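Local coordinates for succinoglycan biosynthesis protein (Bacillus cereus ATCC 14579, PDB 3B55) that binds a calcium ion and is probably an erythromycin-esterase-like hydrolase whose natural substrate is not established, at residues K165-G170 against E296-T301; Y37-I42 against N372-Q377; N314-I319 against A406-E411; K204-V209 against Q264-L269; K66-M71 against F427-Q432. The protein carries 1 engineered substitution. All blocks are in the same frame, centred on the assembly; numbering follows the deposited sequence.

Contact 1: K165-G170 against E296-T301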
# COMPACT_ATOMS: atom_id res chain seq x y z
N LYS A 165 3.77 13.66 -14.93
CA LYS A 165 4.39 12.36 -14.72
C LYS A 165 3.92 11.70 -13.43
O LYS A 165 3.57 12.37 -12.46
CB LYS A 165 5.91 12.49 -14.65
CG LYS A 165 6.61 12.91 -15.94
CD LYS A 165 8.12 12.92 -15.70
CE LYS A 165 8.93 13.34 -16.92
NZ LYS A 165 9.06 12.25 -17.93
N VAL A 166 3.94 10.37 -13.42
CA VAL A 166 3.54 9.59 -12.26
C VAL A 166 4.79 9.15 -11.51
O VAL A 166 5.69 8.56 -12.11
CB VAL A 166 2.76 8.33 -12.69
CG1 VAL A 166 2.44 7.47 -11.46
CG2 VAL A 166 1.49 8.73 -13.43
N ARG A 167 4.85 9.46 -10.21
CA ARG A 167 5.99 9.10 -9.38
C ARG A 167 5.67 7.84 -8.59
O ARG A 167 4.52 7.61 -8.21
CB ARG A 167 6.32 10.22 -8.39
CG ARG A 167 6.47 11.61 -9.00
CD ARG A 167 7.60 11.68 -10.02
NE ARG A 167 8.90 11.28 -9.47
CZ ARG A 167 9.46 11.81 -8.39
NH1 ARG A 167 8.85 12.77 -7.71
NH2 ARG A 167 10.65 11.38 -7.99
N VAL A 168 6.69 7.02 -8.34
CA VAL A 168 6.50 5.79 -7.58
C VAL A 168 7.18 5.89 -6.23
O VAL A 168 8.40 6.04 -6.14
CB VAL A 168 7.07 4.57 -8.33
CG1 VAL A 168 7.10 3.36 -7.41
CG2 VAL A 168 6.20 4.27 -9.54
N ILE A 169 6.38 5.80 -5.17
CA ILE A 169 6.89 5.89 -3.80
C ILE A 169 6.63 4.60 -3.02
O ILE A 169 5.65 3.90 -3.27
CB ILE A 169 6.23 7.08 -3.02
CG1 ILE A 169 6.63 8.42 -3.65
CG2 ILE A 169 6.62 7.05 -1.55
CD1 ILE A 169 5.71 8.87 -4.76
N GLY A 170 7.52 4.31 -2.07
CA GLY A 170 7.37 3.14 -1.23
C GLY A 170 7.12 3.60 0.20
O GLY A 170 7.89 4.38 0.76
N GLU A 296 1.03 15.39 0.63
CA GLU A 296 1.31 16.75 1.05
C GLU A 296 2.40 17.45 0.25
O GLU A 296 2.33 18.66 0.03
CB GLU A 296 1.65 16.79 2.55
CG GLU A 296 0.55 16.26 3.45
CD GLU A 296 0.69 16.71 4.90
OE1 GLU A 296 1.74 16.44 5.51
OE2 GLU A 296 -0.26 17.34 5.42
N HIS A 297 3.40 16.70 -0.21
CA HIS A 297 4.48 17.30 -0.98
C HIS A 297 4.43 17.09 -2.48
O HIS A 297 4.93 17.91 -3.23
CB HIS A 297 5.84 16.82 -0.47
CG HIS A 297 6.15 17.23 0.93
ND1 HIS A 297 5.51 16.68 2.02
CD2 HIS A 297 7.00 18.16 1.43
CE1 HIS A 297 5.95 17.25 3.13
NE2 HIS A 297 6.85 18.16 2.80
N LEU A 298 3.81 16.00 -2.93
CA LEU A 298 3.75 15.73 -4.37
C LEU A 298 2.36 15.77 -5.01
O LEU A 298 2.25 15.71 -6.22
CB LEU A 298 4.42 14.38 -4.67
CG LEU A 298 5.85 14.23 -4.13
CD1 LEU A 298 6.41 12.89 -4.57
CD2 LEU A 298 6.74 15.37 -4.63
N GLY A 299 1.31 15.86 -4.20
CA GLY A 299 -0.03 15.95 -4.77
C GLY A 299 -1.00 14.78 -4.64
O GLY A 299 -0.90 13.96 -3.73
N LYS A 300 -1.95 14.72 -5.56
CA LYS A 300 -2.95 13.66 -5.56
C LYS A 300 -2.25 12.31 -5.63
O LYS A 300 -1.50 12.02 -6.57
CB LYS A 300 -3.91 13.86 -6.73
CG LYS A 300 -4.54 15.26 -6.72
CD LYS A 300 -6.05 15.21 -6.80
CE LYS A 300 -6.53 14.67 -8.13
NZ LYS A 300 -8.01 14.77 -8.26
N THR A 301 -2.50 11.49 -4.61
CA THR A 301 -1.84 10.19 -4.49
C THR A 301 -2.75 8.97 -4.42
O THR A 301 -3.90 9.06 -3.98
CB THR A 301 -0.95 10.21 -3.22
OG1 THR A 301 0.03 11.25 -3.35
CG2 THR A 301 -0.23 8.87 -3.03
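R167 and L298 make the nearest backbone approach between 165-170 and 296-301, their CA atoms 8.6 Å apart, so the gap is bridged by side chains alone. The C-terminal end of helix 278-298 packs here against strand 167-172, an outermost strand of the eight-stranded mixed sheet. After the helix, G299 turns the chain with a positive phi of 111°, and T301 starts strand 301-306 of the same sheet. Strand 109-112 lies between the two strands, which explains why they share no backbone bonds.

The contact converges on one methyl group, L298 CD1. It lies 4.1 Å from I169 CD1, a purely apolar meeting of branch ends, and 4.0 Å from R167 NH1, where the leucine and arginine side chains cross at about a right angle. R167 folds back instead of stretching out, with chi2 (-61°) and chi3 (-57°) both bent, and this curl brings the guanidinium beside the leucine. The charge itself is met by D123 of helix 116-128, through a salt bridge at NH2, so the leucine packs against a group already held on another nitrogen. W254 of helix 250-268 touches both R167 and L298. Within the turn, T301 OG1 donates to G299 O at 2.9 Å, approaching from above the carbonyl plane.

Contact 2: Y37-I42 against N372-Q377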
# COMPACT_ATOMS: atom_id res chain seq x y z
N TYR A 37 -33.51 -8.76 8.44
CA TYR A 37 -33.24 -8.71 7.01
C TYR A 37 -32.87 -10.05 6.39
O TYR A 37 -32.34 -10.95 7.05
CB TYR A 37 -32.16 -7.67 6.68
CG TYR A 37 -30.81 -7.87 7.34
CD1 TYR A 37 -30.35 -6.97 8.30
CD2 TYR A 37 -29.98 -8.93 6.98
CE1 TYR A 37 -29.10 -7.12 8.89
CE2 TYR A 37 -28.72 -9.09 7.56
CZ TYR A 37 -28.29 -8.18 8.51
OH TYR A 37 -27.04 -8.33 9.08
N ASN A 38 -33.15 -10.15 5.09
CA ASN A 38 -32.93 -11.34 4.28
C ASN A 38 -31.76 -11.12 3.32
O ASN A 38 -31.89 -10.39 2.34
CB ASN A 38 -34.20 -11.64 3.48
CG ASN A 38 -34.11 -12.91 2.68
OD1 ASN A 38 -33.08 -13.59 2.67
ND2 ASN A 38 -35.19 -13.25 1.99
N THR A 39 -30.63 -11.77 3.61
CA THR A 39 -29.42 -11.63 2.79
C THR A 39 -29.58 -12.02 1.32
O THR A 39 -28.74 -11.67 0.50
CB THR A 39 -28.25 -12.46 3.37
OG1 THR A 39 -28.62 -13.84 3.43
CG2 THR A 39 -27.87 -11.97 4.76
N ASN A 40 -30.63 -12.76 0.98
CA ASN A 40 -30.84 -13.12 -0.42
C ASN A 40 -31.39 -11.90 -1.14
O ASN A 40 -31.15 -11.71 -2.33
CB ASN A 40 -31.82 -14.29 -0.54
CG ASN A 40 -31.23 -15.59 0.00
OD1 ASN A 40 -30.17 -16.04 -0.44
ND2 ASN A 40 -31.93 -16.20 0.96
N GLN A 41 -32.12 -11.06 -0.40
CA GLN A 41 -32.69 -9.83 -0.96
C GLN A 41 -31.60 -8.77 -1.07
O GLN A 41 -31.59 -7.95 -1.99
CB GLN A 41 -33.82 -9.31 -0.07
CG GLN A 41 -35.04 -10.22 -0.06
CD GLN A 41 -35.62 -10.42 -1.45
OE1 GLN A 41 -36.26 -9.53 -2.01
NE2 GLN A 41 -35.38 -11.60 -2.02
N ILE A 42 -30.68 -8.80 -0.11
CA ILE A 42 -29.57 -7.85 -0.11
C ILE A 42 -28.75 -8.06 -1.38
O ILE A 42 -28.36 -7.10 -2.04
CB ILE A 42 -28.67 -8.07 1.13
CG1 ILE A 42 -29.42 -7.64 2.40
CG2 ILE A 42 -27.37 -7.29 0.97
CD1 ILE A 42 -28.72 -8.01 3.69
N ASN A 372 -18.23 -12.27 1.17
CA ASN A 372 -17.77 -12.98 -0.02
C ASN A 372 -18.91 -13.74 -0.70
O ASN A 372 -19.15 -13.59 -1.91
CB ASN A 372 -16.66 -13.96 0.37
CG ASN A 372 -15.42 -13.25 0.88
OD1 ASN A 372 -14.56 -12.85 0.10
ND2 ASN A 372 -15.33 -13.09 2.19
N TYR A 373 -19.61 -14.56 0.07
CA TYR A 373 -20.72 -15.34 -0.45
C TYR A 373 -21.81 -14.42 -1.00
O TYR A 373 -22.29 -14.59 -2.12
CB TYR A 373 -21.33 -16.20 0.65
CG TYR A 373 -22.47 -17.07 0.17
CD1 TYR A 373 -22.23 -18.32 -0.38
CD2 TYR A 373 -23.80 -16.63 0.25
CE1 TYR A 373 -23.26 -19.12 -0.86
CE2 TYR A 373 -24.85 -17.42 -0.23
CZ TYR A 373 -24.57 -18.67 -0.78
OH TYR A 373 -25.57 -19.46 -1.28
N ILE A 374 -22.21 -13.45 -0.18
CA ILE A 374 -23.25 -12.52 -0.54
C ILE A 374 -22.94 -11.72 -1.81
O ILE A 374 -23.75 -11.70 -2.73
CB ILE A 374 -23.56 -11.61 0.66
CG1 ILE A 374 -24.19 -12.48 1.76
CG2 ILE A 374 -24.50 -10.48 0.25
CD1 ILE A 374 -24.41 -11.79 3.10
N PHE A 375 -21.77 -11.08 -1.87
CA PHE A 375 -21.39 -10.35 -3.08
C PHE A 375 -21.15 -11.36 -4.20
O PHE A 375 -21.28 -11.04 -5.38
CB PHE A 375 -20.12 -9.52 -2.84
CG PHE A 375 -20.37 -8.15 -2.27
CD1 PHE A 375 -20.53 -7.06 -3.11
CD2 PHE A 375 -20.49 -7.97 -0.90
CE1 PHE A 375 -20.80 -5.79 -2.59
CE2 PHE A 375 -20.75 -6.72 -0.37
CZ PHE A 375 -20.91 -5.62 -1.22
N GLY A 376 -20.81 -12.58 -3.82
CA GLY A 376 -20.56 -13.63 -4.79
C GLY A 376 -21.80 -14.11 -5.52
O GLY A 376 -21.70 -14.82 -6.51
N GLN A 377 -22.98 -13.74 -5.02
CA GLN A 377 -24.22 -14.16 -5.66
C GLN A 377 -24.68 -13.17 -6.74
O GLN A 377 -25.68 -13.41 -7.43
CB GLN A 377 -25.33 -14.34 -4.62
CG GLN A 377 -25.04 -15.44 -3.60
CD GLN A 377 -24.57 -16.73 -4.24
OE1 GLN A 377 -23.37 -17.00 -4.29
NE2 GLN A 377 -25.51 -17.51 -4.75
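T39 and I374 join two helices here: the N-capped first turn of helix 39-49, near the N-terminal end of the modelled chain, packs against the short helix 371-376. Their CA atoms, 7.1 Å apart, are the nearest pair between 37-42 and 372-377.

The interaction across the interface is apolar packing. I374 reaches over with its CG1-CD1 arm, extended by a chi2 of 173°, and crosses T39 at about a right angle. Its CD1 meets both T39 CG2 at 3.8 Å and T39 CB at 3.9 Å, so the methyl lies against the carbon side of the threonine. The other branch of the isoleucine faces the next helical turn, where I374 CG2 stands 4.4 Å from I42 CG2, a looser touch. One residue thus spans T39 and I42, which are three positions apart on the same helix. W397 of helix 392-398 touches both I42 and I374 and extends the apolar cluster.

The start of helix 39-49 is held by hydrogen bonds to N38, the N-cap residue. Its backbone O accepts from Q41 N at 2.8 Å and from I42 N at 3.2 Å, giving the opening turn two bonds on one oxygen. The side chain caps the helix from N38 OD1, which takes N40 N at 3.1 Å with an N-H...O angle of 162°, the donor standing above the amide carbonyl plane.

Contact 3: N314-I319 against A406-E411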
# COMPACT_ATOMS: atom_id res chain seq x y z
N ASN A 314 -9.92 -1.32 11.32
CA ASN A 314 -8.91 -2.34 11.52
C ASN A 314 -9.41 -3.77 11.35
O ASN A 314 -10.06 -4.30 12.23
CB ASN A 314 -8.31 -2.17 12.93
CG ASN A 314 -7.03 -2.98 13.13
OD1 ASN A 314 -6.35 -2.83 14.16
ND2 ASN A 314 -6.68 -3.81 12.16
N MSE A 315 -9.10 -4.39 10.22
CA MSE A 315 -9.52 -5.77 9.97
C MSE A 315 -8.36 -6.73 10.25
O MSE A 315 -8.51 -7.94 10.17
CB MSE A 315 -10.01 -5.94 8.53
CG MSE A 315 -8.95 -5.80 7.45
SE MSE A 315 -9.63 -6.26 5.68
CE MSE A 315 -10.31 -4.54 5.17
N LEU A 316 -7.21 -6.16 10.61
CA LEU A 316 -6.00 -6.91 10.93
C LEU A 316 -5.74 -6.83 12.43
O LEU A 316 -4.61 -7.03 12.89
CB LEU A 316 -4.80 -6.30 10.19
CG LEU A 316 -4.36 -6.80 8.82
CD1 LEU A 316 -5.45 -7.58 8.12
CD2 LEU A 316 -3.93 -5.61 7.99
N SER A 317 -6.79 -6.56 13.19
CA SER A 317 -6.67 -6.43 14.64
C SER A 317 -6.02 -7.63 15.34
O SER A 317 -5.64 -7.52 16.51
CB SER A 317 -8.04 -6.12 15.26
OG SER A 317 -9.03 -7.01 14.78
N PHE A 318 -5.88 -8.77 14.67
CA PHE A 318 -5.26 -9.90 15.35
C PHE A 318 -3.76 -9.68 15.58
O PHE A 318 -3.13 -10.43 16.31
CB PHE A 318 -5.51 -11.22 14.61
CG PHE A 318 -4.68 -11.42 13.37
CD1 PHE A 318 -5.01 -10.77 12.19
CD2 PHE A 318 -3.57 -12.27 13.40
CE1 PHE A 318 -4.25 -10.97 11.03
CE2 PHE A 318 -2.81 -12.48 12.25
CZ PHE A 318 -3.15 -11.83 11.06
N ILE A 319 -3.20 -8.64 14.95
CA ILE A 319 -1.79 -8.30 15.12
C ILE A 319 -1.58 -6.78 15.23
O ILE A 319 -0.75 -6.33 16.02
CB ILE A 319 -0.89 -8.82 13.97
CG1 ILE A 319 -1.64 -8.78 12.63
CG2 ILE A 319 -0.41 -10.22 14.29
CD1 ILE A 319 -0.80 -9.23 11.44
N ALA A 406 -9.69 -13.00 4.79
CA ALA A 406 -8.61 -12.16 5.31
C ALA A 406 -7.48 -11.89 4.33
O ALA A 406 -6.94 -10.78 4.27
CB ALA A 406 -8.05 -12.79 6.59
N GLY A 407 -7.11 -12.92 3.57
CA GLY A 407 -6.07 -12.74 2.57
C GLY A 407 -4.63 -12.56 3.05
O GLY A 407 -3.84 -11.89 2.37
N ILE A 408 -4.29 -13.14 4.19
CA ILE A 408 -2.92 -13.03 4.70
C ILE A 408 -1.98 -13.83 3.78
O ILE A 408 -2.37 -14.85 3.20
CB ILE A 408 -2.83 -13.55 6.15
CG1 ILE A 408 -3.79 -12.76 7.03
CG2 ILE A 408 -1.41 -13.37 6.67
CD1 ILE A 408 -3.62 -11.24 6.90
N THR A 409 -0.75 -13.37 3.65
CA THR A 409 0.20 -14.03 2.76
C THR A 409 0.69 -15.40 3.21
O THR A 409 1.32 -16.13 2.44
CB THR A 409 1.39 -13.10 2.48
OG1 THR A 409 2.00 -12.72 3.73
CG2 THR A 409 0.93 -11.85 1.76
N THR A 410 0.41 -15.75 4.46
CA THR A 410 0.82 -17.06 4.97
C THR A 410 -0.38 -17.83 5.50
O THR A 410 -1.25 -17.27 6.15
CB THR A 410 1.85 -16.94 6.11
OG1 THR A 410 3.07 -16.38 5.61
CG2 THR A 410 2.14 -18.32 6.71
N GLU A 411 -0.40 -19.13 5.20
CA GLU A 411 -1.46 -20.03 5.64
C GLU A 411 -0.85 -20.81 6.81
O GLU A 411 0.20 -21.43 6.65
CB GLU A 411 -1.86 -20.99 4.52
CG GLU A 411 -2.32 -20.30 3.24
CD GLU A 411 -3.83 -20.37 3.02
OE1 GLU A 411 -4.33 -21.47 2.69
OE2 GLU A 411 -4.51 -19.33 3.18
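F318 presents its ring edge to I408: the isoleucine CD1 lies near the ring plane, 4.2 Å from F318 CE1, and I408 CG1 comes equally close to F318 CZ, at 4.2 Å. One face of the same ring carries I319 CG1, which sits 3.6 Å above the plane over the ring centre. F318 and I408 come from opposite directions, the isoleucine arm arriving at the CE1-CZ edge of the ring.

Both segments are irregular. Residues 314-319 lie in the loop between helices 307-310 and 324-332. Residues 406-411 belong to the loop between strands 402-405 and 418-421, which pair as a small antiparallel sheet. I408 is the bridge between them, because its CD1 also reaches L316 CD1, at 4.3 Å. With chi2 at -53°, the isoleucine arm is bent, and its terminal methyl serves both the leucine and the ring. The loop bearing L316 is closed by a backbone bond from I319 N to L316 O of 3.0 Å.

The calcium ion is near, about 7 Å from the L316 side chain, but L316, F318 and I408 bring only carbon to this contact. T409 touches the calcium-binding H85, and G407 O accepts from H306 NE2. The chemistry implies apolar packing of two loops next to the metal site, with no ligand to the ion supplied by the three touching side chains.

Contact 4: K204-V209 against Q264-L269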
# COMPACT_ATOMS: atom_id res chain seq x y z
N LYS A 204 27.54 5.45 8.46
CA LYS A 204 28.42 4.34 8.14
C LYS A 204 28.16 3.17 9.10
O LYS A 204 28.31 2.01 8.73
CB LYS A 204 29.88 4.80 8.22
CG LYS A 204 30.86 3.94 7.44
CD LYS A 204 32.17 4.70 7.27
CE LYS A 204 33.28 3.80 6.79
NZ LYS A 204 33.51 2.74 7.81
N GLY A 205 27.79 3.50 10.33
CA GLY A 205 27.51 2.47 11.31
C GLY A 205 26.08 1.97 11.17
O GLY A 205 25.77 0.83 11.49
N LEU A 206 25.19 2.84 10.68
CA LEU A 206 23.79 2.48 10.50
C LEU A 206 23.53 1.56 9.31
O LEU A 206 22.65 0.71 9.37
CB LEU A 206 22.95 3.75 10.34
CG LEU A 206 22.54 4.48 11.62
CD1 LEU A 206 22.07 5.89 11.27
CD2 LEU A 206 21.43 3.69 12.33
N ILE A 207 24.30 1.74 8.25
CA ILE A 207 24.13 0.95 7.04
C ILE A 207 24.07 -0.56 7.25
O ILE A 207 23.09 -1.20 6.87
CB ILE A 207 25.23 1.30 6.01
CG1 ILE A 207 25.02 2.73 5.50
CG2 ILE A 207 25.22 0.31 4.85
CD1 ILE A 207 26.13 3.24 4.60
N PRO A 208 25.11 -1.15 7.86
CA PRO A 208 25.11 -2.60 8.09
C PRO A 208 24.01 -3.17 8.99
O PRO A 208 23.69 -4.36 8.88
CB PRO A 208 26.51 -2.86 8.66
CG PRO A 208 26.80 -1.59 9.39
CD PRO A 208 26.34 -0.55 8.39
N VAL A 209 23.44 -2.36 9.88
CA VAL A 209 22.39 -2.88 10.76
C VAL A 209 20.96 -2.62 10.29
O VAL A 209 20.01 -3.13 10.88
CB VAL A 209 22.54 -2.33 12.20
CG1 VAL A 209 23.86 -2.79 12.79
CG2 VAL A 209 22.45 -0.81 12.19
N GLN A 264 12.21 5.91 11.32
CA GLN A 264 11.05 5.03 11.32
C GLN A 264 11.49 3.59 11.50
O GLN A 264 10.90 2.83 12.27
CB GLN A 264 10.26 5.17 10.02
CG GLN A 264 9.49 6.48 9.88
CD GLN A 264 8.83 6.60 8.52
OE1 GLN A 264 8.99 5.73 7.67
NE2 GLN A 264 8.10 7.69 8.31
N PHE A 265 12.54 3.21 10.77
CA PHE A 265 13.05 1.86 10.85
C PHE A 265 13.66 1.55 12.22
O PHE A 265 13.31 0.55 12.84
CB PHE A 265 14.08 1.62 9.74
CG PHE A 265 14.74 0.27 9.80
CD1 PHE A 265 15.89 0.06 10.57
CD2 PHE A 265 14.18 -0.82 9.14
CE1 PHE A 265 16.46 -1.21 10.67
CE2 PHE A 265 14.74 -2.09 9.24
CZ PHE A 265 15.89 -2.28 10.01
N THR A 266 14.55 2.41 12.71
CA THR A 266 15.19 2.18 14.00
C THR A 266 14.24 2.20 15.19
O THR A 266 14.33 1.36 16.08
CB THR A 266 16.33 3.20 14.26
OG1 THR A 266 15.79 4.53 14.24
CG2 THR A 266 17.40 3.09 13.19
N THR A 267 13.32 3.16 15.20
CA THR A 267 12.36 3.29 16.30
C THR A 267 11.41 2.09 16.36
O THR A 267 11.16 1.54 17.44
CB THR A 267 11.54 4.59 16.17
OG1 THR A 267 12.39 5.72 16.44
CG2 THR A 267 10.39 4.59 17.15
N MSE A 268 10.88 1.69 15.21
CA MSE A 268 9.96 0.56 15.16
C MSE A 268 10.59 -0.72 15.70
O MSE A 268 9.94 -1.50 16.39
CB MSE A 268 9.50 0.31 13.72
CG MSE A 268 8.98 -1.11 13.50
SE MSE A 268 8.37 -1.52 11.70
CE MSE A 268 10.08 -1.73 10.81
N LEU A 269 11.86 -0.94 15.38
CA LEU A 269 12.55 -2.14 15.81
C LEU A 269 13.28 -2.04 17.14
O LEU A 269 13.94 -2.99 17.56
CB LEU A 269 13.51 -2.59 14.71
CG LEU A 269 12.73 -3.22 13.55
CD1 LEU A 269 13.61 -3.38 12.33
CD2 LEU A 269 12.18 -4.57 14.00
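T266 meets L206 through one of its two branches, and both can be followed outward from CB. CG2 lies opposite the carbonyl carbon, beside the backbone N, and it is this methyl that faces the other helix, 4.2 Å from L206 CD2; the two side chains cross at about a right angle. The other branch, OG1, has chi1 of 59° and turns back along its own helix, hydrogen-bonding to the carbonyl oxygens of I262 and E263. The threonine thus divides cleanly, with its carbon arm used between helices and its hydroxyl satisfied within one.

The second touch is made by F265. The CE1 atom of its ring approaches the backbone oxygen V209 O at 4.0 Å, obliquely. On one face of that ring, L269 CD1 sits 3.4 Å above the plane, displaced toward the rim; L269 follows F265 by four residues, and L269 N bonds to F265 O at 3.3 Å. The nearest CA atoms, those of L206 and T266, are 9.3 Å apart, and the side chains of L206, T266 and F265 span the gap.

Helices 197-206 and 250-268 meet here near their C-terminal ends. Helix 221-240 fills in beside them, with Y227 and I234 touching L206, V228 and A231 touching T266. F216 of helix 213-217 packs on V209, T266 and L269.

Contact 5: K66-M71 against F427-Q432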
# COMPACT_ATOMS: atom_id res chain seq x y z
N LYS A 66 -15.91 4.90 -15.80
CA LYS A 66 -16.43 6.26 -15.76
C LYS A 66 -17.24 6.59 -14.50
O LYS A 66 -17.17 7.72 -14.01
CB LYS A 66 -17.27 6.53 -17.00
CG LYS A 66 -16.46 6.52 -18.29
CD LYS A 66 -16.19 7.92 -18.79
CE LYS A 66 -17.26 8.37 -19.76
NZ LYS A 66 -17.21 7.52 -20.98
N PRO A 67 -18.04 5.64 -13.99
CA PRO A 67 -18.83 5.91 -12.78
C PRO A 67 -17.97 6.26 -11.57
O PRO A 67 -18.45 6.77 -10.56
CB PRO A 67 -19.61 4.61 -12.58
CG PRO A 67 -19.81 4.13 -14.00
CD PRO A 67 -18.44 4.36 -14.61
N LEU A 68 -16.68 5.99 -11.69
CA LEU A 68 -15.74 6.25 -10.60
C LEU A 68 -15.42 7.74 -10.47
O LEU A 68 -15.11 8.22 -9.38
CB LEU A 68 -14.45 5.45 -10.85
CG LEU A 68 -13.60 4.99 -9.68
CD1 LEU A 68 -14.47 4.30 -8.61
CD2 LEU A 68 -12.56 4.03 -10.21
N LYS A 69 -15.52 8.48 -11.58
CA LYS A 69 -15.23 9.91 -11.55
C LYS A 69 -15.90 10.59 -10.37
O LYS A 69 -15.23 11.17 -9.50
CB LYS A 69 -15.68 10.57 -12.86
CG LYS A 69 -15.27 12.03 -13.00
CD LYS A 69 -15.84 12.64 -14.28
CE LYS A 69 -15.34 14.06 -14.51
NZ LYS A 69 -16.32 15.10 -14.11
N ASN A 70 -17.23 10.52 -10.31
CA ASN A 70 -17.97 11.15 -9.23
C ASN A 70 -17.90 10.43 -7.89
O ASN A 70 -18.16 11.04 -6.86
CB ASN A 70 -19.43 11.36 -9.63
CG ASN A 70 -19.58 12.40 -10.72
OD1 ASN A 70 -18.84 13.39 -10.75
ND2 ASN A 70 -20.55 12.20 -11.60
N MSE A 71 -17.56 9.15 -7.88
CA MSE A 71 -17.47 8.44 -6.61
C MSE A 71 -16.26 8.96 -5.85
O MSE A 71 -16.34 9.24 -4.65
CB MSE A 71 -17.31 6.94 -6.83
CG MSE A 71 -18.62 6.23 -7.09
SE MSE A 71 -18.28 4.37 -7.40
CE MSE A 71 -19.79 3.98 -8.56
N PHE A 427 -14.73 0.46 3.87
CA PHE A 427 -14.56 1.00 2.53
C PHE A 427 -15.70 1.86 2.00
O PHE A 427 -16.88 1.62 2.31
CB PHE A 427 -14.35 -0.13 1.52
CG PHE A 427 -13.21 -1.05 1.85
CD1 PHE A 427 -11.89 -0.62 1.70
CD2 PHE A 427 -13.45 -2.34 2.30
CE1 PHE A 427 -10.82 -1.48 1.99
CE2 PHE A 427 -12.38 -3.21 2.59
CZ PHE A 427 -11.06 -2.78 2.43
N ASP A 428 -15.34 2.84 1.18
CA ASP A 428 -16.31 3.73 0.55
C ASP A 428 -16.75 3.06 -0.76
O ASP A 428 -17.89 3.18 -1.18
CB ASP A 428 -15.68 5.08 0.22
CG ASP A 428 -15.13 5.80 1.45
OD1 ASP A 428 -15.89 5.98 2.43
OD2 ASP A 428 -13.93 6.17 1.43
N ILE A 429 -15.82 2.34 -1.39
CA ILE A 429 -16.12 1.70 -2.67
C ILE A 429 -15.60 0.27 -2.71
O ILE A 429 -14.45 0.00 -2.35
CB ILE A 429 -15.48 2.50 -3.82
CG1 ILE A 429 -16.02 3.94 -3.78
CG2 ILE A 429 -15.78 1.84 -5.18
CD1 ILE A 429 -15.25 4.91 -4.66
N LEU A 430 -16.45 -0.66 -3.16
CA LEU A 430 -16.05 -2.06 -3.26
C LEU A 430 -16.05 -2.58 -4.70
O LEU A 430 -16.99 -2.36 -5.46
CB LEU A 430 -16.96 -2.97 -2.43
CG LEU A 430 -16.44 -4.42 -2.48
CD1 LEU A 430 -15.67 -4.75 -1.20
CD2 LEU A 430 -17.59 -5.39 -2.66
N VAL A 431 -14.97 -3.27 -5.05
CA VAL A 431 -14.83 -3.87 -6.37
C VAL A 431 -14.81 -5.38 -6.17
O VAL A 431 -13.88 -5.91 -5.56
CB VAL A 431 -13.53 -3.41 -7.04
CG1 VAL A 431 -13.32 -4.17 -8.34
CG2 VAL A 431 -13.58 -1.91 -7.29
N GLN A 432 -15.83 -6.05 -6.69
CA GLN A 432 -15.93 -7.51 -6.56
C GLN A 432 -15.48 -8.22 -7.83
O GLN A 432 -15.87 -7.85 -8.93
CB GLN A 432 -17.38 -7.91 -6.24
CG GLN A 432 -17.62 -9.41 -6.10
CD GLN A 432 -17.15 -9.97 -4.76
OE1 GLN A 432 -17.09 -11.19 -4.57
NE2 GLN A 432 -16.84 -9.09 -3.82
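M71, a selenomethionine, crosses I429 at a slant, touching it with CB and SE. Its CB is 3.6 Å from I429 CD1, the shortest approach between 66-71 and 427-432, and its SE follows at 4.1 Å from that same methyl and 4.2 Å from I429 CG2. The overlap is possible because the selenomethionine runs extended beyond CG (chi2 179°), placing the selenium beside CD1 and CG2 of the isoleucine. I429 in turn holds its CG1-CD1 arm straight, with chi2 of 167°, so that CD1 projects to the helix.

L68 shares that methyl: its CD1 stands 4.1 Å from I429 CD1. The leucine CG lies opposite its backbone N (chi1 -151°), and only the outer part of the side chain arrives at the isoleucine. I429 CD1 is therefore received by two residues three positions apart in the chain. The CA atoms of M71 and I429 are 7.9 Å apart, and the touching atoms of these three residues are all carbon or selenium.

Helix 68-72 covers part of the mixed sheet, over strand 429-433. That strand runs parallel to 336-344, to which I429 is bonded by its backbone, and antiparallel to 382-386. M71 also touches F384 and D386 of the latter strand, and its O accepts from R388 NH2. L68 is backed by I97 and Y100 of helix 88-104, which packs alongside.

In the fold
Contacts 1 and 5 reach the same mixed sheet, contact 1 at its edge strand 167-172 and contact 5 at strand 429-433, with centres about 21 Å apart. Contact 3 lies beside the calcium site: the L316 side chain is about 7 Å from the ion, which H85 and E113 bind. In contact 1 the I169 side chain is about 10 Å from that of E113. Contacts 3 and 5 touch where M315 CE meets F427 CZ at 3.3 Å. Contact 5 also meets contact 2, with F375 CE1 3.2 Å from L430 CD2. Contact 4 lies on the opposite side of the chain's centre from contact 2, their centres about 48 Å apart, and is nested along the sequence within the loop closed by contact 1.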